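Nickel-dependent hydrogenase large subunit (Allochromatium vinosum, PDB 3MYR) forms the nickel-iron-bearing large subunit of a heterodimeric [NiFe] hydrogenase, which oxidises molecular hydrogen and passes the electrons to an acceptor. Local coordinates at residues V218-L228 and V455-N464; L299-L310 and R393-H402. All coordinates share one frame; numbering follows the deposited sequence.

Contact 1: residues V218-L228 and V455-N464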
# COMPACT_ATOMS: atom_id res chain seq x y z
N VAL B 218 16.43 -9.54 0.91
CA VAL B 218 16.93 -10.77 1.50
C VAL B 218 17.31 -10.55 2.95
O VAL B 218 17.81 -9.46 3.34
CB VAL B 218 18.21 -11.36 0.84
CG1 VAL B 218 17.87 -12.08 -0.31
CG2 VAL B 218 19.21 -10.26 0.51
N VAL B 219 17.22 -11.64 3.72
CA VAL B 219 17.65 -11.57 5.09
C VAL B 219 19.19 -11.47 5.11
O VAL B 219 19.85 -12.36 4.57
CB VAL B 219 17.30 -12.89 5.83
CG1 VAL B 219 18.08 -12.90 7.22
CG2 VAL B 219 15.80 -12.95 5.99
N GLY B 220 19.74 -10.47 5.78
CA GLY B 220 21.18 -10.35 5.80
C GLY B 220 21.76 -9.31 4.86
O GLY B 220 22.96 -9.08 4.86
N GLY B 221 20.93 -8.66 4.03
CA GLY B 221 21.48 -7.58 3.16
C GLY B 221 20.50 -7.17 2.09
O GLY B 221 19.30 -7.13 2.39
N VAL B 222 20.98 -6.85 0.87
CA VAL B 222 20.11 -6.61 -0.28
C VAL B 222 20.54 -7.57 -1.38
O VAL B 222 21.70 -8.02 -1.39
CB VAL B 222 20.15 -5.14 -0.76
CG1 VAL B 222 19.62 -4.20 0.37
CG2 VAL B 222 21.67 -4.72 -1.17
N PRO B 223 19.57 -7.98 -2.24
CA PRO B 223 19.96 -8.99 -3.25
C PRO B 223 20.79 -8.35 -4.37
O PRO B 223 21.46 -9.07 -5.09
CB PRO B 223 18.60 -9.52 -3.80
CG PRO B 223 17.53 -8.66 -3.24
CD PRO B 223 18.12 -7.67 -2.25
N SER B 224 20.72 -7.04 -4.56
CA SER B 224 21.40 -6.41 -5.71
C SER B 224 22.90 -6.18 -5.44
O SER B 224 23.24 -5.34 -4.65
CB SER B 224 20.79 -5.03 -5.88
OG SER B 224 20.86 -4.30 -4.65
N PRO B 225 23.79 -6.88 -6.14
CA PRO B 225 25.20 -6.66 -5.82
C PRO B 225 25.75 -5.43 -6.54
O PRO B 225 25.07 -4.87 -7.44
CB PRO B 225 25.90 -7.95 -6.35
CG PRO B 225 24.95 -8.45 -7.44
CD PRO B 225 23.57 -7.94 -7.14
N ILE B 226 26.93 -4.99 -6.12
CA ILE B 226 27.58 -3.81 -6.68
C ILE B 226 28.87 -4.30 -7.32
O ILE B 226 29.66 -5.04 -6.68
CB ILE B 226 27.93 -2.79 -5.55
CG1 ILE B 226 26.63 -2.23 -4.89
CG2 ILE B 226 28.80 -1.71 -6.11
CD1 ILE B 226 26.89 -1.52 -3.52
N ASP B 227 29.04 -4.03 -8.60
CA ASP B 227 30.34 -4.33 -9.24
C ASP B 227 30.43 -3.36 -10.41
O ASP B 227 29.72 -3.48 -11.42
CB ASP B 227 30.35 -5.77 -9.78
CG ASP B 227 31.76 -6.17 -10.39
OD1 ASP B 227 32.53 -5.30 -10.88
OD2 ASP B 227 32.06 -7.36 -10.46
N LEU B 228 31.33 -2.42 -10.28
CA LEU B 228 31.45 -1.37 -11.25
C LEU B 228 31.85 -1.89 -12.63
O LEU B 228 31.79 -1.14 -13.62
CB LEU B 228 32.54 -0.43 -10.78
CG LEU B 228 32.12 0.67 -9.79
CD1 LEU B 228 30.70 0.74 -9.20
CD2 LEU B 228 33.28 1.43 -9.02
N VAL B 455 31.35 2.83 -1.75
CA VAL B 455 31.76 2.01 -2.88
C VAL B 455 33.13 2.47 -3.43
O VAL B 455 34.05 1.65 -3.59
CB VAL B 455 30.71 2.04 -3.98
CG1 VAL B 455 31.27 1.47 -5.28
CG2 VAL B 455 29.49 1.26 -3.53
N LYS B 456 33.27 3.78 -3.64
CA LYS B 456 34.53 4.40 -4.04
C LYS B 456 35.74 4.03 -3.12
O LYS B 456 36.82 3.73 -3.60
CB LYS B 456 34.38 5.93 -4.24
CG LYS B 456 35.64 6.55 -4.72
CD LYS B 456 35.46 8.02 -5.13
CE LYS B 456 36.85 8.52 -5.57
NZ LYS B 456 36.76 9.81 -6.26
N SER B 457 35.52 3.91 -1.82
CA SER B 457 36.61 3.58 -0.92
C SER B 457 36.97 2.06 -0.92
O SER B 457 37.78 1.60 -0.10
CB SER B 457 36.20 4.03 0.50
OG SER B 457 35.30 3.08 1.09
N GLY B 458 36.24 1.26 -1.72
CA GLY B 458 36.54 -0.18 -1.85
C GLY B 458 35.60 -1.18 -1.14
O GLY B 458 35.89 -2.37 -1.18
N ASP B 459 34.54 -0.74 -0.43
CA ASP B 459 33.59 -1.67 0.19
C ASP B 459 32.39 -1.87 -0.76
O ASP B 459 31.51 -0.97 -0.91
CB ASP B 459 33.11 -1.14 1.56
CG ASP B 459 32.08 -2.09 2.24
OD1 ASP B 459 31.95 -3.26 1.78
OD2 ASP B 459 31.36 -1.65 3.21
N THR B 460 32.37 -3.00 -1.46
CA THR B 460 31.25 -3.26 -2.36
C THR B 460 30.40 -4.41 -1.82
O THR B 460 29.62 -5.01 -2.54
CB THR B 460 31.71 -3.58 -3.79
OG1 THR B 460 32.59 -4.71 -3.76
CG2 THR B 460 32.47 -2.45 -4.41
N LYS B 461 30.57 -4.74 -0.54
CA LYS B 461 29.78 -5.78 0.04
C LYS B 461 28.28 -5.38 0.19
O LYS B 461 27.98 -4.26 0.61
CB LYS B 461 30.43 -6.11 1.37
CG LYS B 461 29.84 -7.29 2.10
CD LYS B 461 30.88 -8.38 2.15
CE LYS B 461 30.34 -9.60 2.88
NZ LYS B 461 29.89 -10.62 1.88
N THR B 462 27.35 -6.32 -0.07
CA THR B 462 25.91 -6.02 0.04
C THR B 462 25.16 -7.12 0.81
O THR B 462 23.96 -6.98 1.08
CB THR B 462 25.25 -5.87 -1.39
OG1 THR B 462 25.73 -6.93 -2.23
CG2 THR B 462 25.59 -4.51 -2.06
N PHE B 463 25.86 -8.17 1.24
CA PHE B 463 25.16 -9.30 1.86
C PHE B 463 26.04 -10.02 2.85
O PHE B 463 27.16 -10.45 2.52
CB PHE B 463 24.69 -10.26 0.75
CG PHE B 463 24.03 -11.51 1.27
CD1 PHE B 463 24.68 -12.75 1.20
CD2 PHE B 463 22.74 -11.48 1.78
CE1 PHE B 463 24.01 -13.95 1.64
CE2 PHE B 463 22.10 -12.66 2.29
CZ PHE B 463 22.75 -13.89 2.21
N ASN B 464 25.53 -10.17 4.07
CA ASN B 464 26.24 -10.87 5.13
C ASN B 464 25.72 -12.33 5.02
O ASN B 464 24.54 -12.60 5.33
CB ASN B 464 25.83 -10.24 6.47
CG ASN B 464 26.45 -10.94 7.69
OD1 ASN B 464 26.33 -10.48 8.87
ND2 ASN B 464 26.97 -12.08 7.46
O HOH W 1 21.91 -13.95 5.68
O HOH W 2 23.86 -8.57 -2.89
O HOH W 3 27.91 -6.56 -3.82
O HOH W 4 32.56 -5.21 -6.68
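T462 packs its methyl against the tip of I226, CG2 lying 3.6 Å from I226 CD1, while its hydroxyl turns to two bound waters. The small positive chi1 of 44° splits the two branches this way: OG1 sits between the backbone N and the carbonyl carbon, and CG2 lies anti to that carbon. OG1 donates to water 2, which in turn donates to V222 O, and it accepts from water 3 at 2.7 Å. Water 3 also donates to T460 O and accepts from I226 N, so a single solvent molecule joins three residues of the two segments. I226 reaches the other way as well, its CD1 3.8 Å from V455 CG2 on the last turn of helix 426-456. That helix finishes in a Schellman motif at G458, and the chain leaving it runs back beside 218-228. The two loops are joined by one isolated beta bridge, G221 with F463, rather than by a sheet: N464 N bonds to G220 O and V222 N to T462 O (3.0 Å). G221 CA makes a CA-H...O contact with T462 O at 3.3 Å, the two backbones lying directly against each other. F463 extends its ring away from its own backbone N (chi1 176°) and alongside the 218-221 turn, where V219 O meets the ring edge, 3.2 Å from F463 CE2. F203 of the small subunit makes an edge-to-face stack with F463, and D204 of that same subunit accepts a hydrogen bond from T462 N.

Contact 2: residues L299-L310 and R393-H402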
# COMPACT_ATOMS: atom_id res chain seq x y z
N LEU B 299 16.99 8.78 12.02
CA LEU B 299 16.36 10.03 11.61
C LEU B 299 14.98 10.25 12.33
O LEU B 299 14.72 11.32 12.88
CB LEU B 299 16.19 10.04 10.08
CG LEU B 299 15.43 11.25 9.53
CD1 LEU B 299 16.21 12.51 9.94
CD2 LEU B 299 15.44 11.13 8.05
N PHE B 300 14.14 9.24 12.39
CA PHE B 300 12.90 9.35 13.15
C PHE B 300 13.12 8.69 14.50
O PHE B 300 13.41 7.50 14.55
CB PHE B 300 11.79 8.59 12.42
CG PHE B 300 11.36 9.21 11.11
CD1 PHE B 300 10.93 10.52 11.06
CD2 PHE B 300 11.15 8.42 10.00
CE1 PHE B 300 10.47 11.08 9.85
CE2 PHE B 300 10.66 8.95 8.80
CZ PHE B 300 10.32 10.27 8.73
N PRO B 301 12.95 9.45 15.61
CA PRO B 301 13.28 8.88 16.90
C PRO B 301 12.20 7.94 17.40
O PRO B 301 11.02 8.08 17.02
CB PRO B 301 13.40 10.12 17.81
CG PRO B 301 12.45 11.10 17.14
CD PRO B 301 12.60 10.87 15.68
N ARG B 302 12.61 7.01 18.28
CA ARG B 302 11.70 6.13 19.01
C ARG B 302 11.15 6.86 20.22
O ARG B 302 11.89 7.52 20.94
CB ARG B 302 12.47 4.90 19.49
CG ARG B 302 11.61 3.89 20.28
CD ARG B 302 12.30 2.51 20.47
NE ARG B 302 12.55 1.99 19.14
CZ ARG B 302 13.33 0.95 18.84
NH1 ARG B 302 13.57 0.63 17.55
NH2 ARG B 302 13.90 0.29 19.82
N GLY B 303 9.86 6.70 20.50
CA GLY B 303 9.29 7.21 21.74
C GLY B 303 7.77 7.35 21.65
O GLY B 303 7.15 7.07 20.63
N ALA B 304 7.19 7.81 22.75
CA ALA B 304 5.76 7.95 22.87
C ALA B 304 5.49 9.29 23.54
O ALA B 304 6.15 9.66 24.53
CB ALA B 304 5.22 6.82 23.76
N ILE B 305 4.41 9.92 23.11
CA ILE B 305 3.92 11.16 23.70
C ILE B 305 2.58 10.84 24.26
O ILE B 305 1.77 10.12 23.61
CB ILE B 305 3.80 12.23 22.60
CG1 ILE B 305 5.18 12.69 22.20
CG2 ILE B 305 2.91 13.44 23.02
CD1 ILE B 305 5.24 13.29 20.77
N LEU B 306 2.33 11.32 25.48
CA LEU B 306 1.04 11.09 26.11
C LEU B 306 0.40 12.43 26.39
O LEU B 306 1.11 13.40 26.75
CB LEU B 306 1.20 10.33 27.40
CG LEU B 306 1.81 8.93 27.25
CD1 LEU B 306 1.90 8.34 28.66
CD2 LEU B 306 0.91 8.10 26.36
N ASP B 307 -0.92 12.50 26.17
CA ASP B 307 -1.69 13.66 26.65
C ASP B 307 -1.17 14.98 26.05
O ASP B 307 -1.18 16.00 26.72
CB ASP B 307 -1.66 13.73 28.22
CG ASP B 307 -2.17 12.41 28.89
OD1 ASP B 307 -3.11 11.79 28.31
OD2 ASP B 307 -1.63 11.95 29.95
N ARG B 308 -0.69 14.93 24.79
CA ARG B 308 -0.24 16.14 24.03
C ARG B 308 0.90 16.89 24.73
O ARG B 308 1.13 18.08 24.50
CB ARG B 308 -1.40 17.09 23.69
CG ARG B 308 -2.45 16.41 22.84
CD ARG B 308 -3.58 17.34 22.49
NE ARG B 308 -4.64 16.76 21.65
CZ ARG B 308 -5.70 17.48 21.20
NH1 ARG B 308 -5.83 18.79 21.53
NH2 ARG B 308 -6.62 16.95 20.38
N ASP B 309 1.65 16.17 25.53
CA ASP B 309 2.70 16.83 26.32
C ASP B 309 4.03 16.64 25.58
O ASP B 309 4.63 15.59 25.63
CB ASP B 309 2.76 16.25 27.72
CG ASP B 309 3.90 16.86 28.58
OD1 ASP B 309 3.94 16.49 29.77
OD2 ASP B 309 4.75 17.68 28.10
N LEU B 310 4.52 17.68 24.94
CA LEU B 310 5.73 17.52 24.14
C LEU B 310 6.99 17.65 25.02
O LEU B 310 8.09 17.63 24.49
CB LEU B 310 5.78 18.59 23.06
CG LEU B 310 5.08 18.35 21.72
CD1 LEU B 310 4.28 17.01 21.57
CD2 LEU B 310 4.40 19.58 21.12
N ARG B 393 5.14 11.21 14.08
CA ARG B 393 6.56 11.39 13.77
C ARG B 393 6.93 12.85 13.85
O ARG B 393 7.99 13.24 14.37
CB ARG B 393 6.93 10.79 12.39
CG ARG B 393 7.17 9.24 12.45
CD ARG B 393 7.68 8.73 11.05
NE ARG B 393 6.63 8.93 10.03
CZ ARG B 393 5.71 8.05 9.63
NH1 ARG B 393 4.88 8.37 8.62
NH2 ARG B 393 5.62 6.85 10.19
N VAL B 394 6.07 13.68 13.29
CA VAL B 394 6.40 15.11 13.24
C VAL B 394 6.36 15.67 14.66
O VAL B 394 7.23 16.46 15.06
CB VAL B 394 5.51 15.90 12.24
CG1 VAL B 394 5.63 17.39 12.44
CG2 VAL B 394 5.90 15.50 10.83
N LEU B 395 5.41 15.23 15.46
CA LEU B 395 5.44 15.61 16.88
C LEU B 395 6.71 15.15 17.59
O LEU B 395 7.29 15.94 18.33
CB LEU B 395 4.16 15.23 17.67
CG LEU B 395 2.82 15.83 17.19
CD1 LEU B 395 1.67 15.06 17.83
CD2 LEU B 395 2.71 17.31 17.56
N MET B 396 7.16 13.91 17.33
CA MET B 396 8.37 13.38 17.94
C MET B 396 9.61 14.16 17.52
O MET B 396 10.49 14.43 18.33
CB MET B 396 8.56 11.91 17.57
CG MET B 396 9.15 11.05 18.72
SD MET B 396 8.05 10.87 20.17
CE MET B 396 6.52 10.16 19.51
N LEU B 397 9.69 14.52 16.24
CA LEU B 397 10.77 15.31 15.73
C LEU B 397 10.77 16.67 16.37
O LEU B 397 11.85 17.21 16.70
CB LEU B 397 10.71 15.47 14.19
CG LEU B 397 11.15 14.18 13.45
CD1 LEU B 397 10.73 14.22 11.96
CD2 LEU B 397 12.66 13.96 13.61
N TYR B 398 9.58 17.28 16.46
CA TYR B 398 9.48 18.59 17.05
C TYR B 398 9.92 18.54 18.51
O TYR B 398 10.72 19.38 18.98
CB TYR B 398 7.99 19.05 17.01
CG TYR B 398 7.76 20.55 17.21
CD1 TYR B 398 7.28 21.06 18.45
CD2 TYR B 398 8.06 21.45 16.19
CE1 TYR B 398 7.05 22.44 18.63
CE2 TYR B 398 7.87 22.81 16.34
CZ TYR B 398 7.35 23.31 17.56
OH TYR B 398 7.13 24.66 17.68
N ALA B 399 9.36 17.58 19.24
CA ALA B 399 9.62 17.48 20.66
C ALA B 399 11.11 17.27 20.93
O ALA B 399 11.60 17.71 21.96
CB ALA B 399 8.81 16.33 21.25
N THR B 400 11.83 16.58 20.04
CA THR B 400 13.23 16.22 20.31
C THR B 400 14.19 17.23 19.67
O THR B 400 15.38 16.95 19.53
CB THR B 400 13.61 14.78 19.78
OG1 THR B 400 13.30 14.65 18.38
CG2 THR B 400 12.81 13.70 20.51
N GLY B 401 13.68 18.38 19.21
CA GLY B 401 14.62 19.41 18.75
C GLY B 401 15.22 19.19 17.36
O GLY B 401 16.27 19.74 17.07
N HIS B 402 14.57 18.43 16.47
CA HIS B 402 15.04 18.31 15.07
C HIS B 402 14.90 19.66 14.40
O HIS B 402 13.76 20.18 14.32
CB HIS B 402 14.27 17.22 14.31
CG HIS B 402 14.70 17.04 12.87
ND1 HIS B 402 15.59 16.04 12.46
CD2 HIS B 402 14.31 17.67 11.74
CE1 HIS B 402 15.76 16.11 11.15
NE2 HIS B 402 14.99 17.09 10.69
O HOH W 5 10.56 17.03 24.86
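M396 is the main bump on helix 393-399, and it beds into the hollow between P301 and I305. Its chain bends twice, at chi2 (66°) and chi3 (57°), folding the thioether along the strand. CG rests against P301 CG at 3.7 Å, and the terminal CE comes within 3.6 Å of I305 CD1 and 3.3 Å of G303 O. The sulfur lies over the backbone of G303, M396 SD 3.8 Å from G303 C. Beyond P301, L397 forks: CD2 touches the proline CD, and CD1 meets the F300 ring at its edge, in plane. One face of that ring is taken by R393, whose CD stands 3.5 Å from the ring centroid, nearly on the normal, a CH-pi contact. At the other end L310 settles by the small A399, with L310 O 3.6 Å from A399 CB, and water 5 links the carbonyls of both residues. The strand 303-305 crosses the helix almost squarely, at 97°, with axes 9.2 Å apart. Strand 281-288 pairs antiparallel with 300-305, its C283 also touching M396, while helix 426-456 packs on F300 and L397 and supplies E436 as a salt-bridge partner of R393.

How the contacts relate
Along the chain, contact 2 is nested within the long loop that contact 1 closes, yet the two do not touch: their centres are 34 Å apart and their nearest atoms about 17 Å. Helix 426-456 connects them, since its body packs against contact 2 and its last turn enters contact 1. Contact 2 is the nearer to catalysis, the side chain of R393 lying about 7 Å from the bound nickel-iron centre. Contact 1, with its centre 29 Å from the chain centre, faces the small subunit instead, and the side chain of V218 is about 13 Å from the Fe3-S4 cluster. No other protein chain touches the segments of contact 2.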